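Local atomic coordinates of putative enoyl-CoA hydratase/isomerase (Mycobacterium abscessus, PDB entry 4MI2), a protein that probably acts on acyl-CoA thioesters as an isomerase or hydratase of the crotonase family, perhaps in phenylacetate degradation. Residues B[122-127]-B[150-155]. Numbering follows the deposited sequence.
Sequences LALGAD and SALSAS
Leu124 of helix 118-124 reaches over to Leu152 and Ser155 on the first turn of helix 152-160, joining two helices of the crotonase fold in the interior of the subunit. The tight part is apolar: CD1 of Leu124 lies 3.7 Å from CD1 of Leu152, the two side chains meeting at a slant through one methyl each. CG of Leu124 is anti to its carbonyl carbon (chi1 -55°), which sends the branch out to the facing helix, while Leu185 packs on the same side chain. Leu152 also touches Phe141 and, one turn before Leu124, Leu120. Around Leu122 and Ser150 the side chains of the two segments no longer touch: Leu122 turns from the facing segment to Val96 and Leu100 of helix 87-102, and Ser150 packs on Tyr93 and Leu97 of that helix. Ser155 is the partly exposed member of the touching trio. The shortest distance between CA atoms of the two segments is 6.3 Å, from CA of Leu124 to CA of Ser155. Ala151 is the N-cap of helix 152-160, its O accepting from N of both Ala154 and Ser155; its own N donates a hydrogen bond to OE1 of Glu236 of a second subunit, tying the helix start to the trimer interface. OG of Ser155, set between its backbone N and carbonyl carbon (chi1 62°), rests 3.8 Å from CB of Leu124.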
ATOM      1  N   LEU B 122       2.554 -10.774  16.237  1.00 15.03           N
ATOM      2  CA  LEU B 122       3.506 -10.191  17.159  1.00 15.29           C
ATOM      3  C   LEU B 122       4.711  -9.686  16.384  1.00 15.44           C
ATOM      4  O   LEU B 122       5.178  -8.552  16.591  1.00 15.50           O
ATOM      5  CB  LEU B 122       3.902 -11.253  18.191  1.00 15.52           C
ATOM      6  CG  LEU B 122       4.854 -10.908  19.325  1.00 15.77           C
ATOM      7  CD1 LEU B 122       4.298  -9.831  20.245  1.00 15.80           C
ATOM      8  CD2 LEU B 122       5.104 -12.189  20.103  1.00 16.00           C
ATOM      9  N   ALA B 123       5.196 -10.508  15.458  1.00 15.55           N
ATOM     10  CA  ALA B 123       6.340 -10.116  14.638  1.00 15.67           C
ATOM     11  C   ALA B 123       6.061  -8.904  13.753  1.00 15.64           C
ATOM     12  O   ALA B 123       6.945  -8.053  13.566  1.00 15.70           O
ATOM     13  CB  ALA B 123       6.808 -11.285  13.783  1.00 15.85           C
ATOM     14  N   LEU B 124       4.854  -8.828  13.195  1.00 15.58           N
ATOM     15  CA  LEU B 124       4.514  -7.720  12.300  1.00 15.72           C
ATOM     16  C   LEU B 124       4.247  -6.403  13.034  1.00 15.74           C
ATOM     17  O   LEU B 124       4.196  -5.346  12.400  1.00 15.97           O
ATOM     18  CB  LEU B 124       3.337  -8.080  11.367  1.00 15.70           C
ATOM     19  CG  LEU B 124       3.481  -9.355  10.504  1.00 15.81           C
ATOM     20  CD1 LEU B 124       2.484  -9.367   9.347  1.00 15.79           C
ATOM     21  CD2 LEU B 124       4.889  -9.554   9.972  1.00 15.98           C
ATOM     22  N   GLY B 125       4.090  -6.449  14.352  1.00 15.71           N
ATOM     23  CA  GLY B 125       4.005  -5.221  15.157  1.00 15.84           C
ATOM     24  C   GLY B 125       5.348  -4.534  15.403  1.00 16.02           C
ATOM     25  O   GLY B 125       5.386  -3.395  15.867  1.00 16.06           O
ATOM     26  N   ALA B 126       6.454  -5.217  15.108  1.00 16.14           N
ATOM     27  CA  ALA B 126       7.783  -4.607  15.247  1.00 16.46           C
ATOM     28  C   ALA B 126       8.039  -3.656  14.089  1.00 16.73           C
ATOM     29  O   ALA B 126       7.331  -3.705  13.089  1.00 16.70           O
ATOM     30  CB  ALA B 126       8.869  -5.673  15.310  1.00 16.51           C
ATOM     31  N   ASP B 127       9.038  -2.785  14.236  1.00 17.11           N
ATOM     32  CA  ASP B 127       9.434  -1.868  13.159  1.00 17.44           C
ATOM     33  C   ASP B 127      10.386  -2.510  12.138  1.00 17.63           C
ATOM     34  O   ASP B 127      10.268  -2.268  10.938  1.00 17.77           O
ATOM     35  CB  ASP B 127      10.089  -0.620  13.750  1.00 17.62           C
ATOM     36  CG  ASP B 127       9.172   0.112  14.703  1.00 17.65           C
ATOM     37  OD1 ASP B 127       8.052   0.431  14.270  1.00 17.62           O
ATOM     38  OD2 ASP B 127       9.552   0.346  15.883  1.00 17.75           O
ATOM     39  N   SER B 150      -4.670 -10.609  16.751  1.00 14.29           N
ATOM     40  CA  SER B 150      -3.346 -10.018  16.930  1.00 14.16           C
ATOM     41  C   SER B 150      -3.019  -8.956  15.876  1.00 13.98           C
ATOM     42  O   SER B 150      -1.854  -8.781  15.511  1.00 14.00           O
ATOM     43  CB  SER B 150      -2.273 -11.116  16.951  1.00 14.15           C
ATOM     44  OG  SER B 150      -2.596 -12.095  17.909  1.00 14.17           O
ATOM     45  N   ALA B 151      -4.059  -8.255  15.412  1.00 13.86           N
ATOM     46  CA  ALA B 151      -3.961  -7.141  14.461  1.00 13.78           C
ATOM     47  C   ALA B 151      -3.567  -7.542  13.034  1.00 13.70           C
ATOM     48  O   ALA B 151      -3.343  -6.678  12.166  1.00 13.65           O
ATOM     49  CB  ALA B 151      -3.021  -6.069  14.983  1.00 13.84           C
ATOM     50  N   LEU B 152      -3.539  -8.846  12.783  1.00 13.60           N
ATOM     51  CA  LEU B 152      -3.036  -9.390  11.527  1.00 13.66           C
ATOM     52  C   LEU B 152      -3.914  -9.041  10.329  1.00 13.59           C
ATOM     53  O   LEU B 152      -3.409  -8.943   9.210  1.00 13.64           O
ATOM     54  CB  LEU B 152      -2.879 -10.902  11.664  1.00 13.82           C
ATOM     55  CG  LEU B 152      -1.710 -11.626  11.017  1.00 14.05           C
ATOM     56  CD1 LEU B 152      -0.373 -10.908  11.163  1.00 14.09           C
ATOM     57  CD2 LEU B 152      -1.640 -13.016  11.626  1.00 14.19           C
ATOM     58  N   SER B 153      -5.210  -8.803  10.563  1.00 13.51           N
ATOM     59  CA  SER B 153      -6.122  -8.352   9.502  1.00 13.54           C
ATOM     60  C   SER B 153      -5.818  -6.937   9.020  1.00 13.63           C
ATOM     61  O   SER B 153      -6.355  -6.500   7.993  1.00 13.80           O
ATOM     62  CB  SER B 153      -7.599  -8.454   9.931  1.00 13.56           C
ATOM     63  OG  SER B 153      -7.932  -7.535  10.962  1.00 13.60           O
ATOM     64  N   ALA B 154      -4.983  -6.223   9.772  1.00 13.58           N
ATOM     65  CA  ALA B 154      -4.479  -4.919   9.374  1.00 13.69           C
ATOM     66  C   ALA B 154      -2.992  -4.985   8.987  1.00 13.73           C
ATOM     67  O   ALA B 154      -2.601  -4.542   7.908  1.00 13.80           O
ATOM     68  CB  ALA B 154      -4.682  -3.925  10.506  1.00 13.72           C
ATOM     69  N   SER B 155      -2.175  -5.528   9.881  1.00 13.70           N
ATOM     70  CA  SER B 155      -0.730  -5.510   9.712  1.00 13.82           C
ATOM     71  C   SER B 155      -0.255  -6.312   8.496  1.00 14.00           C
ATOM     72  O   SER B 155       0.657  -5.887   7.802  1.00 14.13           O
ATOM     73  CB  SER B 155      -0.031  -6.005  10.983  1.00 13.74           C
ATOM     74  OG  SER B 155      -0.385  -7.348  11.269  1.00 13.66           O
TER